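Local coordinates for mannosylglycerate hydrolase MGH1-like glycoside hydrolase domain-containing protein (Thermus thermophilus HB8, PDB 4WVA) that hydrolyses mannosylglycerate, a solute made under osmotic stress, to mannose and glycerate, and probably handles glucosylglycerate in the same way, at residues A[233-238]-A[284-289]. Numbering follows the deposited sequence.
Sequences VDVGFN and YFSWDL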
ATOM      1  N   VAL A 233     -17.439   0.085 -14.744  1.00 10.50           N
ATOM      2  CA  VAL A 233     -16.453  -0.452 -13.816  1.00 10.60           C
ATOM      3  C   VAL A 233     -17.201  -0.720 -12.510  1.00 10.18           C
ATOM      4  O   VAL A 233     -17.515   0.197 -11.751  1.00 10.31           O
ATOM      5  CB  VAL A 233     -15.249   0.491 -13.590  1.00 10.42           C
ATOM      6  CG1 VAL A 233     -14.333  -0.078 -12.512  1.00 10.64           C
ATOM      7  CG2 VAL A 233     -14.492   0.693 -14.904  1.00 10.82           C
ATOM      8  N   ASP A 234     -17.489  -2.001 -12.257  1.00 10.14           N
ATOM      9  CA  ASP A 234     -18.206  -2.434 -11.078  1.00 10.21           C
ATOM     10  C   ASP A 234     -17.233  -2.593  -9.904  1.00 10.04           C
ATOM     11  O   ASP A 234     -16.265  -3.376  -9.982  1.00 10.30           O
ATOM     12  CB  ASP A 234     -18.919  -3.763 -11.370  1.00 10.00           C
ATOM     13  CG  ASP A 234     -19.559  -4.390 -10.134  1.00 10.48           C
ATOM     14  OD1 ASP A 234     -19.855  -3.687  -9.143  1.00 10.55           O
ATOM     15  OD2 ASP A 234     -19.759  -5.634 -10.165  1.00 10.94           O
ATOM     16  N   VAL A 235     -17.501  -1.895  -8.814  1.00  9.85           N
ATOM     17  CA  VAL A 235     -16.661  -2.018  -7.635  1.00  9.79           C
ATOM     18  C   VAL A 235     -16.655  -3.448  -7.091  1.00  9.44           C
ATOM     19  O   VAL A 235     -15.617  -3.945  -6.650  1.00  9.13           O
ATOM     20  CB  VAL A 235     -17.024  -0.997  -6.525  1.00 10.14           C
ATOM     21  CG1 VAL A 235     -18.442  -1.179  -5.999  1.00 10.26           C
ATOM     22  CG2 VAL A 235     -16.023  -1.073  -5.394  1.00 10.37           C
ATOM     23  N   GLY A 236     -17.809  -4.126  -7.134  1.00  9.28           N
ATOM     24  CA  GLY A 236     -17.874  -5.492  -6.643  1.00  9.28           C
ATOM     25  C   GLY A 236     -17.013  -6.459  -7.450  1.00  9.04           C
ATOM     26  O   GLY A 236     -16.181  -7.173  -6.889  1.00  8.66           O
ATOM     27  N   PHE A 237     -17.221  -6.475  -8.769  1.00  8.77           N
ATOM     28  CA  PHE A 237     -16.479  -7.331  -9.687  1.00  9.33           C
ATOM     29  C   PHE A 237     -14.987  -7.103  -9.488  1.00  9.18           C
ATOM     30  O   PHE A 237     -14.224  -8.027  -9.344  1.00  9.30           O
ATOM     31  CB  PHE A 237     -16.879  -7.032 -11.132  1.00  9.32           C
ATOM     32  CG  PHE A 237     -16.465  -8.087 -12.118  1.00  9.73           C
ATOM     33  CD1 PHE A 237     -15.159  -8.199 -12.526  1.00  9.88           C
ATOM     34  CD2 PHE A 237     -17.407  -8.950 -12.671  1.00  9.60           C
ATOM     35  CE1 PHE A 237     -14.783  -9.165 -13.440  1.00 10.12           C
ATOM     36  CE2 PHE A 237     -17.038  -9.910 -13.584  1.00 10.04           C
ATOM     37  CZ  PHE A 237     -15.730 -10.026 -13.967  1.00 10.34           C
ATOM     38  N   ASN A 238     -14.589  -5.841  -9.439  1.00  9.32           N
ATOM     39  CA  ASN A 238     -13.175  -5.513  -9.334  1.00  9.36           C
ATOM     40  C   ASN A 238     -12.539  -5.790  -7.987  1.00  9.20           C
ATOM     41  O   ASN A 238     -11.373  -6.192  -7.923  1.00  9.35           O
ATOM     42  CB  ASN A 238     -12.941  -4.072  -9.792  1.00  9.13           C
ATOM     43  CG  ASN A 238     -12.898  -3.978 -11.302  1.00  9.27           C
ATOM     44  OD1 ASN A 238     -11.879  -4.287 -11.917  1.00  9.54           O
ATOM     45  ND2 ASN A 238     -14.027  -3.615 -11.913  1.00  9.50           N
ATOM     46  N   TYR A 284     -17.105   3.743  -1.731  1.00 10.79           N
ATOM     47  CA  TYR A 284     -16.633   3.325  -3.044  1.00 10.59           C
ATOM     48  C   TYR A 284     -17.806   3.253  -4.022  1.00 10.98           C
ATOM     49  O   TYR A 284     -18.834   2.632  -3.713  1.00 11.44           O
ATOM     50  CB  TYR A 284     -15.993   1.945  -3.001  1.00 10.66           C
ATOM     51  CG  TYR A 284     -14.656   1.843  -2.281  1.00 10.63           C
ATOM     52  CD1 TYR A 284     -13.471   2.059  -2.952  1.00 10.52           C
ATOM     53  CD2 TYR A 284     -14.588   1.476  -0.940  1.00 10.66           C
ATOM     54  CE1 TYR A 284     -12.241   1.914  -2.321  1.00 10.70           C
ATOM     55  CE2 TYR A 284     -13.374   1.345  -0.290  1.00 11.07           C
ATOM     56  CZ  TYR A 284     -12.200   1.568  -0.980  1.00 11.06           C
ATOM     57  OH  TYR A 284     -10.993   1.427  -0.320  1.00 12.88           O
ATOM     58  N   PHE A 285     -17.628   3.847  -5.194  1.00 10.69           N
ATOM     59  CA  PHE A 285     -18.650   3.830  -6.242  1.00 10.82           C
ATOM     60  C   PHE A 285     -18.181   3.048  -7.452  1.00 10.62           C
ATOM     61  O   PHE A 285     -17.010   3.093  -7.818  1.00 11.28           O
ATOM     62  CB  PHE A 285     -18.962   5.254  -6.722  1.00 11.17           C
ATOM     63  CG  PHE A 285     -19.702   6.109  -5.718  1.00 12.54           C
ATOM     64  CD1 PHE A 285     -20.664   5.576  -4.884  1.00 12.88           C
ATOM     65  CD2 PHE A 285     -19.447   7.481  -5.650  1.00 13.49           C
ATOM     66  CE1 PHE A 285     -21.348   6.384  -3.974  1.00 13.43           C
ATOM     67  CE2 PHE A 285     -20.125   8.286  -4.743  1.00 13.84           C
ATOM     68  CZ  PHE A 285     -21.066   7.730  -3.902  1.00 13.88           C
ATOM     69  N   SER A 286     -19.127   2.379  -8.112  1.00 10.41           N
ATOM     70  CA  SER A 286     -18.903   1.918  -9.466  1.00 10.35           C
ATOM     71  C   SER A 286     -18.899   3.138 -10.406  1.00 10.54           C
ATOM     72  O   SER A 286     -19.423   4.209 -10.052  1.00 11.05           O
ATOM     73  CB  SER A 286     -20.001   0.934  -9.866  1.00 10.28           C
ATOM     74  OG  SER A 286     -19.979  -0.236  -9.051  1.00 10.53           O
ATOM     75  N   TRP A 287     -18.285   2.966 -11.580  1.00 10.85           N
ATOM     76  CA  TRP A 287     -18.174   4.009 -12.580  1.00 10.95           C
ATOM     77  C   TRP A 287     -18.871   3.650 -13.885  1.00 11.38           C
ATOM     78  O   TRP A 287     -18.778   2.526 -14.373  1.00 11.29           O
ATOM     79  CB  TRP A 287     -16.719   4.329 -12.865  1.00 11.08           C
ATOM     80  CG  TRP A 287     -15.969   5.011 -11.776  1.00 11.17           C
ATOM     81  CD1 TRP A 287     -16.444   5.482 -10.588  1.00 11.16           C
ATOM     82  CD2 TRP A 287     -14.584   5.346 -11.811  1.00 11.32           C
ATOM     83  NE1 TRP A 287     -15.430   6.081  -9.882  1.00 11.51           N
ATOM     84  CE2 TRP A 287     -14.282   6.007 -10.614  1.00 11.56           C
ATOM     85  CE3 TRP A 287     -13.560   5.124 -12.739  1.00 11.82           C
ATOM     86  CZ2 TRP A 287     -12.999   6.468 -10.321  1.00 11.73           C
ATOM     87  CZ3 TRP A 287     -12.289   5.580 -12.441  1.00 12.41           C
ATOM     88  CH2 TRP A 287     -12.023   6.236 -11.240  1.00 12.33           C
ATOM     89  N   ASP A 288     -19.546   4.645 -14.455  1.00 11.46           N
ATOM     90  CA  ASP A 288     -20.223   4.511 -15.734  1.00 11.80           C
ATOM     91  C   ASP A 288     -19.326   5.093 -16.804  1.00 11.90           C
ATOM     92  O   ASP A 288     -19.125   6.312 -16.848  1.00 12.31           O
ATOM     93  CB  ASP A 288     -21.550   5.272 -15.671  1.00 12.40           C
ATOM     94  CG  ASP A 288     -22.305   5.276 -16.984  1.00 13.03           C
ATOM     95  OD1 ASP A 288     -21.745   4.882 -18.025  1.00 13.77           O
ATOM     96  OD2 ASP A 288     -23.473   5.737 -16.934  1.00 14.26           O
ATOM     97  N   LEU A 289     -18.781   4.234 -17.649  1.00 12.32           N
ATOM     98  CA  LEU A 289     -17.787   4.676 -18.641  1.00 13.26           C
ATOM     99  C   LEU A 289     -18.420   5.228 -19.906  1.00 13.79           C
ATOM    100  O   LEU A 289     -17.726   5.864 -20.708  1.00 14.36           O
ATOM    101  CB  LEU A 289     -16.808   3.575 -18.991  1.00 13.53           C
ATOM    102  CG  LEU A 289     -15.918   3.036 -17.859  1.00 14.09           C
ATOM    103  CD1 LEU A 289     -14.946   2.020 -18.426  1.00 15.20           C
ATOM    104  CD2 LEU A 289     -15.172   4.125 -17.125  1.00 14.05           C
TER
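V233 lays its CG2 methyl against the end of L289, 3.8 Å from CD1, while its CB sits beside CB of W287 on the same face of the sheet. With chi1 at 175° CG1 takes the place anti to N, and CG2, beside the backbone N, is the branch turned to the leucine. Beneath these side chains the two backbones form an antiparallel hydrogen-bonded pair: V233 N gives to W287 O at 2.8 Å, and W287 N returns a bond to V233 O at 2.9 Å.

Next to this pair, S286 meets the start of the helix. S286 OG accepts from V235 N at 3.0 Å in a nearly straight bond (170°), so the serine hydroxyl takes up the amide of the first helical residue. D234 is the N-cap: its OD1 receives G236 N at 2.9 Å from above the carboxylate plane, and OD2 takes a weak bond from F237 N. Were S286 an alanine, the V235 amide would probably lose its acceptor, and with it a bond between the helix start and 284-289. V235 points toward 284-289, and its CG2 packs on CB of Y284 at 3.9 Å, the two side chains crossing at about a right angle; the tyrosine hydroxyl goes on to E274.

In the (alpha/alpha)6-barrel, the pairing thus fastens the N-terminus of helix 235-254 to strand 283-288, with P305 of helix 305-308 against V235 and Y284, and helix 260-275 touching W287.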